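Side-chain contacts in cytochrome C'' (Methylophilus methylotrophus, PDB 1GU2), which probably transfers electrons by means of a heme c group that is covalently attached to the polypeptide: residues A[10-13]-A[14-17]; A[89-92]-A[93-96]; A[31-34]-A[35-39]; A[2-5]-A[6-9]. All coordinates share one frame; numbering follows the deposited sequence.

How the contacts relate
All four contacts are partly buried turns of helix, and they differ in what their inward sides meet. Contacts 4 and 1 follow each other on helix 2-19: Ala5, Leu8, Val9, Tyr12, Thr13 and Ala16 are buried, while Lys7, Tyr10 and Lys11 lie toward the outside. Contact 2, on helix 85-100, carries an axial histidine of the heme iron and one half of a disulfide. It joins contact 1 through the Lys11-Glu89 salt bridge and contact 4 where Leu8 packs on Glu89. Contact 3 stands apart, with no direct touch to the others; it ends helix 28-36, where an asparagine amide joins the backbone N-H on one carbonyl.

Contact 1: residues A[10-13]-A[14-17]; sequences YKYT and NIAH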
loop_
_atom_site.group_PDB
_atom_site.type_symbol
_atom_site.label_atom_id
_atom_site.label_comp_id
_atom_site.label_asym_id
_atom_site.label_seq_id
_atom_site.Cartn_x
_atom_site.Cartn_y
_atom_site.Cartn_z
ATOM N N TYR A 10 8.857 -8.596 5.687
ATOM C CA TYR A 10 9.336 -9.225 6.925
ATOM C C TYR A 10 9.516 -8.236 8.054
ATOM O O TYR A 10 9.167 -8.497 9.200
ATOM C CB TYR A 10 10.671 -9.970 6.791
ATOM C CG TYR A 10 10.587 -10.945 5.645
ATOM C CD1 TYR A 10 11.330 -10.622 4.509
ATOM C CD2 TYR A 10 9.820 -12.106 5.689
ATOM C CE1 TYR A 10 11.309 -11.455 3.406
ATOM C CE2 TYR A 10 9.818 -12.930 4.569
ATOM C CZ TYR A 10 10.563 -12.610 3.448
ATOM O OH TYR A 10 10.538 -13.445 2.335
ATOM N N LYS A 11 10.084 -7.082 7.722
ATOM C CA LYS A 11 10.311 -6.046 8.722
ATOM C C LYS A 11 9.005 -5.652 9.390
ATOM O O LYS A 11 8.870 -5.664 10.622
ATOM C CB LYS A 11 11.005 -4.819 8.106
ATOM C CG LYS A 11 11.239 -3.712 9.096
ATOM C CD LYS A 11 11.970 -2.518 8.520
ATOM C CE LYS A 11 12.001 -1.378 9.530
ATOM N NZ LYS A 11 12.905 -0.280 8.988
ATOM N N TYR A 12 7.995 -5.299 8.601
ATOM C CA TYR A 12 6.730 -4.873 9.188
ATOM C C TYR A 12 5.991 -6.029 9.862
ATOM O O TYR A 12 5.283 -5.812 10.871
ATOM C CB TYR A 12 5.832 -4.214 8.140
ATOM C CG TYR A 12 6.352 -2.876 7.654
ATOM C CD1 TYR A 12 6.699 -1.867 8.504
ATOM C CD2 TYR A 12 6.464 -2.652 6.288
ATOM C CE1 TYR A 12 7.178 -0.632 8.022
ATOM C CE2 TYR A 12 6.934 -1.421 5.811
ATOM C CZ TYR A 12 7.291 -0.440 6.673
ATOM O OH TYR A 12 7.746 0.756 6.172
ATOM N N THR A 13 6.162 -7.251 9.355
ATOM C CA THR A 13 5.533 -8.390 10.052
ATOM C C THR A 13 6.087 -8.551 11.444
ATOM O O THR A 13 5.326 -8.766 12.418
ATOM C CB THR A 13 5.788 -9.675 9.262
ATOM O OG1 THR A 13 5.104 -9.591 7.983
ATOM C CG2 THR A 13 5.226 -10.858 10.040
ATOM N N ASN A 14 7.406 -8.445 11.568
ATOM C CA ASN A 14 8.006 -8.636 12.887
ATOM C C ASN A 14 7.626 -7.507 13.833
ATOM O O ASN A 14 7.361 -7.784 15.028
ATOM C CB ASN A 14 9.516 -8.793 12.710
ATOM C CG ASN A 14 9.857 -10.085 11.986
ATOM O OD1 ASN A 14 9.096 -11.065 11.973
ATOM N ND2 ASN A 14 11.034 -10.037 11.380
ATOM N N ILE A 15 7.570 -6.245 13.368
ATOM C CA ILE A 15 7.096 -5.144 14.210
ATOM C C ILE A 15 5.657 -5.393 14.642
ATOM O O ILE A 15 5.293 -5.202 15.810
ATOM C CB ILE A 15 7.251 -3.827 13.461
ATOM C CG1 ILE A 15 8.730 -3.464 13.236
ATOM C CG2 ILE A 15 6.507 -2.711 14.179
ATOM C CD1 ILE A 15 9.003 -2.344 12.257
ATOM N N ALA A 16 4.791 -5.816 13.705
ATOM C CA ALA A 16 3.377 -6.060 13.996
ATOM C C ALA A 16 3.205 -7.181 15.006
ATOM O O ALA A 16 2.396 -7.058 15.934
ATOM C CB ALA A 16 2.651 -6.408 12.687
ATOM N N HIS A 17 3.975 -8.245 14.848
ATOM C CA HIS A 17 3.838 -9.372 15.780
ATOM C C HIS A 17 4.266 -9.008 17.191
ATOM O O HIS A 17 3.687 -9.500 18.165
ATOM C CB HIS A 17 4.677 -10.554 15.260
ATOM C CG HIS A 17 4.622 -11.730 16.169
ATOM N ND1 HIS A 17 5.612 -12.276 16.891
ATOM C CD2 HIS A 17 3.504 -12.440 16.503
ATOM C CE1 HIS A 17 5.153 -13.307 17.625
ATOM N NE2 HIS A 17 3.857 -13.429 17.403
#
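Ile15 lays its side chain back along the preceding turn, over Lys11 and beside Tyr12. Its CB starts 3.7 Å from Lys11 O. CG1 comes closer still, 3.4 Å from Lys11 O, because it stands anti to its own carbonyl carbon (chi1 -67°), which folds the longer branch toward the N-terminal side of the helix. At the tip, CD1 rests alongside the extended methylene chain of Lys11, 4.1 Å from Lys11 CG, the two side chains pointing the same way, and it approaches the Tyr12 ring obliquely, 4.4 Å from Tyr12 CD1. These are i to i+4 and i to i+3 neighbours on helix 2-19, whose backbone here is regular: Ile15 N donates to Lys11 O (3.1 Å), and Ala16 N to Tyr12 O (2.9 Å). A long lysine suits this outer surface, since its methylenes can lie against a branched apolar residue while NZ goes on to a salt bridge with Glu89 of helix 85-100. On the inner side Thr13 and Tyr12 pack on Ala110 of helix 106-118. The Thr13 hydroxyl is hydrogen-bonded to Val9 O one turn back, a usual way for a helix to accept a buried threonine, while Ala16 is small enough to fit closely beside Tyr23.

Contact 2: residues A[89-92]-A[93-96]; sequences EDEF and TKHC. With HEC (heme c), chain C.
Phe92 meets Cys96 one turn later on helix 85-100, Phe92 CE1 lying 3.6 Å from Cys96 SG. The sulfur sits obliquely to the ring, 4.2 Å from its centroid and 40° off the normal, a sulfur-aromatic contact. The same sulfur is disulfide-bonded to Cys104, so the ring packs against a fixed crosslink. CG of Phe92 is anti to the backbone N (chi1 -167°), which swings the ring toward the heme: heme methyl CMB approaches its edge near the ring plane, and methyl CMA lies over one face, 4.3 Å above it and offset toward the rim. A large apolar ring suits this place, for Phe112 of helix 106-118 packs against it too. This helix supplies one axial ligand of the heme: His95 NE2 coordinates the iron at 2.0 Å, and His53, next to the covalently bound Cys52, supplies the other. The bond from His95 N to Glu91 O (2.9 Å) belongs to the regular helical backbone beneath that ligand. Thr93 CB packs 3.5 Å from Asp90 O, and its hydroxyl is hydrogen-bonded to Asp103. Lys94, on the outer surface, runs its extended chain past Asp90 O, with CG 3.4 Å away, and crosses Glu91 obliquely. NZ ends 4.0 Å from Glu91 OE2, beyond salt-bridge distance, so any attraction between the charges is likely to be loose and shared with solvent.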
loop_
_atom_site.group_PDB
_atom_site.type_symbol
_atom_site.label_atom_id
_atom_site.label_comp_id
_atom_site.label_asym_id
_atom_site.label_seq_id
_atom_site.Cartn_x
_atom_site.Cartn_y
_atom_site.Cartn_z
ATOM N N GLU A 89 10.232 4.264 3.481
ATOM C CA GLU A 89 9.482 4.032 4.720
ATOM C C GLU A 89 8.935 5.333 5.265
ATOM O O GLU A 89 7.778 5.392 5.676
ATOM C CB GLU A 89 10.341 3.304 5.746
ATOM C CG GLU A 89 10.786 1.930 5.265
ATOM C CD GLU A 89 11.515 1.193 6.347
ATOM O OE1 GLU A 89 12.772 1.165 6.239
ATOM O OE2 GLU A 89 10.829 0.720 7.248
ATOM N N ASP A 90 9.744 6.392 5.280
ATOM C CA ASP A 90 9.273 7.702 5.720
ATOM C C ASP A 90 8.210 8.211 4.777
ATOM O O ASP A 90 7.223 8.824 5.195
ATOM C CB ASP A 90 10.499 8.634 5.777
ATOM C CG ASP A 90 11.566 8.256 6.770
ATOM O OD1 ASP A 90 11.208 7.612 7.791
ATOM O OD2 ASP A 90 12.776 8.614 6.561
ATOM N N GLU A 91 8.389 8.011 3.476
ATOM C CA GLU A 91 7.379 8.512 2.515
ATOM C C GLU A 91 6.054 7.796 2.696
ATOM O O GLU A 91 4.997 8.424 2.569
ATOM C CB GLU A 91 7.909 8.376 1.070
ATOM C CG GLU A 91 9.116 9.239 0.838
ATOM C CD GLU A 91 8.874 10.737 0.738
ATOM O OE1 GLU A 91 7.717 11.172 0.512
ATOM O OE2 GLU A 91 9.889 11.472 0.889
ATOM N N PHE A 92 6.063 6.498 2.979
ATOM C CA PHE A 92 4.815 5.765 3.170
ATOM C C PHE A 92 4.112 6.216 4.444
ATOM O O PHE A 92 2.903 6.399 4.469
ATOM C CB PHE A 92 5.091 4.260 3.192
ATOM C CG PHE A 92 3.886 3.320 3.069
ATOM C CD1 PHE A 92 2.638 3.692 2.699
ATOM C CD2 PHE A 92 4.072 1.979 3.297
ATOM C CE1 PHE A 92 1.584 2.823 2.528
ATOM C CE2 PHE A 92 3.064 1.043 3.146
ATOM C CZ PHE A 92 1.818 1.473 2.765
ATOM N N THR A 93 4.874 6.459 5.496
ATOM C CA THR A 93 4.328 7.046 6.720
ATOM C C THR A 93 3.680 8.401 6.438
ATOM O O THR A 93 2.526 8.679 6.861
ATOM C CB THR A 93 5.433 7.179 7.779
ATOM O OG1 THR A 93 5.758 5.872 8.297
ATOM C CG2 THR A 93 4.972 8.025 8.946
ATOM N N LYS A 94 4.359 9.273 5.703
ATOM C CA LYS A 94 3.780 10.595 5.368
ATOM C C LYS A 94 2.500 10.418 4.565
ATOM O O LYS A 94 1.495 11.092 4.783
ATOM C CB LYS A 94 4.782 11.457 4.644
ATOM C CG LYS A 94 5.940 11.965 5.510
ATOM C CD LYS A 94 6.941 12.740 4.587
ATOM C CE LYS A 94 8.171 13.276 5.253
ATOM N NZ LYS A 94 9.205 13.627 4.213
ATOM N N HIS A 95 2.510 9.488 3.594
ATOM C CA HIS A 95 1.323 9.295 2.734
ATOM C C HIS A 95 0.138 8.754 3.496
ATOM O O HIS A 95 -0.987 9.204 3.311
ATOM C CB HIS A 95 1.710 8.353 1.587
ATOM C CG HIS A 95 0.703 8.274 0.485
ATOM N ND1 HIS A 95 0.155 9.390 -0.131
ATOM C CD2 HIS A 95 0.168 7.224 -0.163
ATOM C CE1 HIS A 95 -0.659 9.012 -1.102
ATOM N NE2 HIS A 95 -0.671 7.674 -1.151
ATOM N N CYS A 96 0.357 7.784 4.367
ATOM C CA CYS A 96 -0.726 7.309 5.222
ATOM C C CYS A 96 -1.302 8.444 6.054
ATOM O O CYS A 96 -2.515 8.613 6.166
ATOM C CB CYS A 96 -0.213 6.189 6.156
ATOM S SG CYS A 96 0.185 4.627 5.303
HETATM FE FE HEC C . -1.271 6.594 -2.733
HETATM C CHA HEC C . 1.931 7.157 -3.807
HETATM C CHB HEC C . -0.261 3.660 -1.315
HETATM C CHC HEC C . -4.353 6.296 -1.246
HETATM C CHD HEC C . -2.339 9.352 -4.472
HETATM N NA HEC C . 0.452 5.574 -2.638
HETATM C C1A HEC C . 1.706 5.968 -3.135
HETATM C C2A HEC C . 2.690 4.970 -2.819
HETATM C C3A HEC C . 2.067 3.972 -2.168
HETATM C C4A HEC C . 0.686 4.361 -2.017
HETATM C CMA HEC C . 2.678 2.660 -1.615
HETATM C CAA HEC C . 4.180 5.061 -3.186
HETATM C CBA HEC C . 5.025 5.687 -2.061
HETATM C CGA HEC C . 6.465 5.796 -2.429
HETATM O O1A HEC C . 7.129 6.742 -1.953
HETATM O O2A HEC C . 6.991 4.967 -3.191
HETATM N NB HEC C . -2.121 5.250 -1.508
HETATM C C1B HEC C . -1.546 4.117 -1.005
HETATM C C2B HEC C . -2.462 3.482 -0.066
HETATM C C3B HEC C . -3.596 4.238 -0.028
HETATM C C4B HEC C . -3.387 5.328 -0.953
HETATM C CMB HEC C . -2.179 2.199 0.734
HETATM C CAB HEC C . -4.896 4.023 0.783
HETATM C CBB HEC C . -4.621 3.993 2.285
HETATM N NC HEC C . -2.993 7.610 -2.850
HETATM C C1C HEC C . -4.179 7.307 -2.178
HETATM C C2C HEC C . -5.229 8.194 -2.632
HETATM C C3C HEC C . -4.679 9.040 -3.554
HETATM C C4C HEC C . -3.292 8.689 -3.684
HETATM C CMC HEC C . -6.684 8.066 -2.137
HETATM C CAC HEC C . -5.340 10.110 -4.423
HETATM C CBC HEC C . -6.049 11.189 -3.610
HETATM N ND HEC C . -0.388 7.953 -3.893
HETATM C C1D HEC C . -0.997 9.058 -4.504
HETATM C C2D HEC C . 0.006 9.910 -5.087
HETATM C C3D HEC C . 1.224 9.394 -4.743
HETATM C C4D HEC C . 0.979 8.114 -4.115
HETATM C CMD HEC C . -0.269 11.188 -5.897
HETATM C CAD HEC C . 2.594 10.092 -4.942
HETATM C CBD HEC C . 3.082 10.052 -6.412
HETATM C CGD HEC C . 3.913 8.831 -6.751
HETATM O O1D HEC C . 4.038 8.449 -7.951
HETATM O O2D HEC C . 4.501 8.218 -5.822
#

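Contact 3: residues A[31-34]-A[35-39]; sequences GKIF and FNRKF
At the C-terminal end of helix 28-36, Asn36 turns its amide back on Lys32 and Arg37 folds its side chain over Ile33 and Phe34. Lys32 O is gripped twice: Asn36 ND2 donates to it at 2.9 Å (N-H...O angle 154°), and Asn36 N donates at 3.1 Å, the two donors arriving from opposite faces of the carbonyl plane. The side chain reaches back because CG lies beside the backbone N (chi1 -69°), which lets ND2 turn toward the preceding turn. With an alanine here the amide is gone, and Lys32 O would probably keep only the backbone N-H of this residue, weakening the hold on the last turn. Here the helix ends: Asn36 N and Arg37 N make weak bonds to Ile33 O, and Arg37 is the first residue with non-helical backbone angles. Beyond it the chain enters strand 39-40. Phe34 CA lies over one face of the Arg37 guanidinium, 3.8 Å above that plane and toward its rim, while NH1 comes 3.4 Å from Ile33 CG2. Arg37 NH2 reaches the edge of the Phe34 ring, 3.8 Å from CD2, with ring and guanidinium planes 74° apart. Phe34 and Phe35 suit their buried places as apolar rings, Phe34 touching the heme, and Phe35 packing on Cys49 and on His53, an axial ligand of the iron.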
loop_
_atom_site.group_PDB
_atom_site.type_symbol
_atom_site.label_atom_id
_atom_site.label_comp_id
_atom_site.label_asym_id
_atom_site.label_seq_id
_atom_site.Cartn_x
_atom_site.Cartn_y
_atom_site.Cartn_z
ATOM N N GLY A 31 -4.791 -7.400 2.865
ATOM C CA GLY A 31 -4.159 -6.271 2.152
ATOM C C GLY A 31 -5.010 -5.790 0.996
ATOM O O GLY A 31 -5.130 -4.573 0.808
ATOM N N LYS A 32 -5.611 -6.703 0.232
ATOM C CA LYS A 32 -6.492 -6.336 -0.841
ATOM C C LYS A 32 -7.765 -5.641 -0.330
ATOM O O LYS A 32 -8.241 -4.639 -0.886
ATOM C CB LYS A 32 -6.838 -7.602 -1.683
ATOM C CG LYS A 32 -7.720 -7.299 -2.863
ATOM C CD LYS A 32 -8.035 -8.551 -3.669
ATOM C CE LYS A 32 -8.618 -8.207 -5.019
ATOM N NZ LYS A 32 -8.471 -9.343 -5.952
ATOM N N ILE A 33 -8.345 -6.156 0.772
ATOM C CA ILE A 33 -9.519 -5.500 1.343
ATOM C C ILE A 33 -9.166 -4.109 1.802
ATOM O O ILE A 33 -9.960 -3.187 1.546
ATOM C CB ILE A 33 -10.079 -6.349 2.488
ATOM C CG1 ILE A 33 -10.737 -7.630 2.003
ATOM C CG2 ILE A 33 -11.037 -5.513 3.351
ATOM C CD1 ILE A 33 -11.037 -8.652 3.073
ATOM N N PHE A 34 -8.027 -3.916 2.433
ATOM C CA PHE A 34 -7.583 -2.611 2.891
ATOM C C PHE A 34 -7.480 -1.654 1.703
ATOM O O PHE A 34 -7.892 -0.501 1.763
ATOM C CB PHE A 34 -6.244 -2.790 3.586
ATOM C CG PHE A 34 -5.459 -1.527 3.868
ATOM C CD1 PHE A 34 -4.449 -1.142 2.977
ATOM C CD2 PHE A 34 -5.723 -0.763 4.994
ATOM C CE1 PHE A 34 -3.674 -0.029 3.224
ATOM C CE2 PHE A 34 -4.942 0.364 5.246
ATOM C CZ PHE A 34 -3.962 0.706 4.339
ATOM N N PHE A 35 -6.937 -2.101 0.578
ATOM C CA PHE A 35 -6.718 -1.271 -0.620
ATOM C C PHE A 35 -8.017 -0.806 -1.252
ATOM O O PHE A 35 -8.066 0.308 -1.775
ATOM C CB PHE A 35 -5.868 -2.087 -1.602
ATOM C CG PHE A 35 -5.481 -1.388 -2.876
ATOM C CD1 PHE A 35 -4.611 -0.294 -2.884
ATOM C CD2 PHE A 35 -5.995 -1.814 -4.099
ATOM C CE1 PHE A 35 -4.275 0.358 -4.068
ATOM C CE2 PHE A 35 -5.660 -1.191 -5.300
ATOM C CZ PHE A 35 -4.797 -0.100 -5.272
ATOM N N ASN A 36 -9.042 -1.656 -1.209
ATOM C CA ASN A 36 -10.330 -1.355 -1.832
ATOM C C ASN A 36 -11.375 -0.815 -0.902
ATOM O O ASN A 36 -12.438 -0.370 -1.355
ATOM C CB ASN A 36 -10.863 -2.618 -2.539
ATOM C CG ASN A 36 -10.010 -2.944 -3.752
ATOM O OD1 ASN A 36 -10.149 -2.360 -4.810
ATOM N ND2 ASN A 36 -9.112 -3.933 -3.598
ATOM N N ARG A 37 -11.154 -0.844 0.397
ATOM C CA ARG A 37 -12.206 -0.502 1.356
ATOM C C ARG A 37 -12.576 0.950 1.276
ATOM O O ARG A 37 -11.712 1.813 1.270
ATOM C CB ARG A 37 -11.716 -0.817 2.780
ATOM C CG ARG A 37 -12.738 -0.361 3.827
ATOM C CD ARG A 37 -12.276 -0.550 5.243
ATOM N NE ARG A 37 -11.361 -1.582 5.521
ATOM C CZ ARG A 37 -10.249 -2.137 5.934
ATOM N NH1 ARG A 37 -10.077 -3.480 5.899
ATOM N NH2 ARG A 37 -9.205 -1.445 6.406
ATOM N N LYS A 38 -13.891 1.261 1.251
ATOM C CA LYS A 38 -14.333 2.618 1.273
ATOM C C LYS A 38 -14.338 3.115 2.696
ATOM O O LYS A 38 -15.024 2.580 3.569
ATOM C CB LYS A 38 -15.733 2.730 0.686
ATOM C CG LYS A 38 -15.703 2.550 -0.837
ATOM C CD LYS A 38 -17.087 2.269 -1.414
ATOM C CE LYS A 38 -17.012 1.267 -2.565
ATOM N NZ LYS A 38 -18.130 0.291 -2.445
ATOM N N PHE A 39 -13.560 4.165 2.925
ATOM C CA PHE A 39 -13.532 4.848 4.211
ATOM C C PHE A 39 -14.233 6.178 4.068
ATOM O O PHE A 39 -14.501 6.678 2.981
ATOM C CB PHE A 39 -12.078 4.989 4.698
ATOM C CG PHE A 39 -11.128 5.631 3.721
ATOM C CD1 PHE A 39 -11.106 7.002 3.506
ATOM C CD2 PHE A 39 -10.218 4.846 3.034
ATOM C CE1 PHE A 39 -10.175 7.589 2.640
ATOM C CE2 PHE A 39 -9.298 5.393 2.152
ATOM C CZ PHE A 39 -9.270 6.779 1.939
HETATM O O HOH W 1 -8.997 2.039 1.025
#

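Contact 4: residues A[2-5]-A[6-9]; sequences VTNA and EKLV
Glu6 begins the second turn of helix 2-19 by donating its backbone N to Val2 O at 2.8 Å. Its side chain extends outward, and OE1 is hydrogen-bonded to the hydroxyl of Tyr10. Lys7 comes next and touches both Thr3 and Asn4. CG passes 3.4 Å from Thr3 O; then a bend at chi3 (-62°) brings CE alongside Asn4, 3.5 Å from OD1, and near the methyl Thr3 CG2 at 4.2 Å. Lys7 lies side by side with each of these two side chains, pointing the same way. Lys7 NZ stands 3.6 Å from Asn4 OD1, and two waters lie between them, although both sit so close to OD1 that their exact placing is doubtful. Asn4 ND2 donates to Phe82 O, which probably fixes the amide's rotation, with OD1 on the lysine side. Leu8 faces inward: its CG lies 3.5 Å from Asn4 O, and its side chain packs on Phe82, Ile85 and Glu89. Val9 sets CG2 3.5 Å from Ala5 O. Ala5 itself is small, and its methyl lets Ile113 and Leu117 of helix 106-118 approach closely. This stretch of helix is thus amphipathic: its inner side is held by apolar packing, whereas the lysine-asparagine pairing outside is probably mediated by solvent and so likely to contribute less to its hold.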
loop_
_atom_site.group_PDB
_atom_site.type_symbol
_atom_site.label_atom_id
_atom_site.label_comp_id
_atom_site.label_asym_id
_atom_site.label_seq_id
_atom_site.Cartn_x
_atom_site.Cartn_y
_atom_site.Cartn_z
ATOM N N VAL A 2 11.298 -5.321 -6.383
ATOM C CA VAL A 2 10.682 -6.424 -5.663
ATOM C C VAL A 2 11.516 -6.828 -4.489
ATOM O O VAL A 2 10.957 -7.146 -3.428
ATOM C CB VAL A 2 10.427 -7.580 -6.635
ATOM C CG1 VAL A 2 10.026 -8.805 -5.820
ATOM C CG2 VAL A 2 9.299 -7.294 -7.598
ATOM N N THR A 3 12.826 -6.825 -4.564
ATOM C CA THR A 3 13.705 -7.249 -3.481
ATOM C C THR A 3 13.451 -6.427 -2.224
ATOM O O THR A 3 13.299 -6.968 -1.137
ATOM C CB THR A 3 15.232 -7.125 -3.866
ATOM O OG1 THR A 3 15.459 -7.815 -5.093
ATOM C CG2 THR A 3 16.092 -7.727 -2.781
ATOM N N ASN A 4 13.465 -5.108 -2.408
ATOM C CA ASN A 4 13.271 -4.253 -1.227
ATOM C C ASN A 4 11.867 -4.397 -0.702
ATOM O O ASN A 4 11.685 -4.346 0.513
ATOM C CB ASN A 4 13.580 -2.800 -1.549
ATOM C CG ASN A 4 15.079 -2.761 -1.811
ATOM O OD1 ASN A 4 15.926 -3.535 -1.339
ATOM N ND2 ASN A 4 15.449 -1.878 -2.677
ATOM N N ALA A 5 10.884 -4.558 -1.594
ATOM C CA ALA A 5 9.496 -4.714 -1.117
ATOM C C ALA A 5 9.393 -5.968 -0.284
ATOM O O ALA A 5 8.802 -5.957 0.789
ATOM C CB ALA A 5 8.527 -4.708 -2.318
ATOM N N GLU A 6 9.927 -7.080 -0.778
ATOM C CA GLU A 6 9.830 -8.319 -0.036
ATOM C C GLU A 6 10.472 -8.193 1.349
ATOM O O GLU A 6 9.920 -8.657 2.349
ATOM C CB GLU A 6 10.470 -9.458 -0.848
ATOM C CG GLU A 6 10.293 -10.818 -0.215
ATOM C CD GLU A 6 11.047 -11.940 -0.893
ATOM O OE1 GLU A 6 11.393 -12.949 -0.200
ATOM O OE2 GLU A 6 11.253 -11.879 -2.121
ATOM N N LYS A 7 11.659 -7.600 1.432
ATOM C CA LYS A 7 12.299 -7.448 2.738
ATOM C C LYS A 7 11.479 -6.575 3.683
ATOM O O LYS A 7 11.464 -6.812 4.900
ATOM C CB LYS A 7 13.707 -6.891 2.518
ATOM C CG LYS A 7 14.688 -7.879 1.868
ATOM C CD LYS A 7 16.116 -7.353 1.859
ATOM C CE LYS A 7 16.224 -6.064 1.037
ATOM N NZ LYS A 7 17.617 -5.508 1.196
ATOM N N LEU A 8 10.782 -5.562 3.167
ATOM C CA LEU A 8 9.906 -4.721 4.003
ATOM C C LEU A 8 8.751 -5.538 4.552
ATOM O O LEU A 8 8.314 -5.288 5.699
ATOM C CB LEU A 8 9.406 -3.505 3.253
ATOM C CG LEU A 8 10.437 -2.376 3.057
ATOM C CD1 LEU A 8 9.853 -1.363 2.081
ATOM C CD2 LEU A 8 10.832 -1.704 4.344
ATOM N N VAL A 9 8.230 -6.506 3.827
ATOM C CA VAL A 9 7.146 -7.331 4.403
ATOM C C VAL A 9 7.620 -8.018 5.669
ATOM O O VAL A 9 6.929 -8.034 6.674
ATOM C CB VAL A 9 6.676 -8.370 3.361
ATOM C CG1 VAL A 9 5.650 -9.355 3.964
ATOM C CG2 VAL A 9 6.053 -7.721 2.162
HETATM O O HOH W 2 17.908 -4.895 -1.688
HETATM O O HOH W 3 16.990 -2.810 0.759
#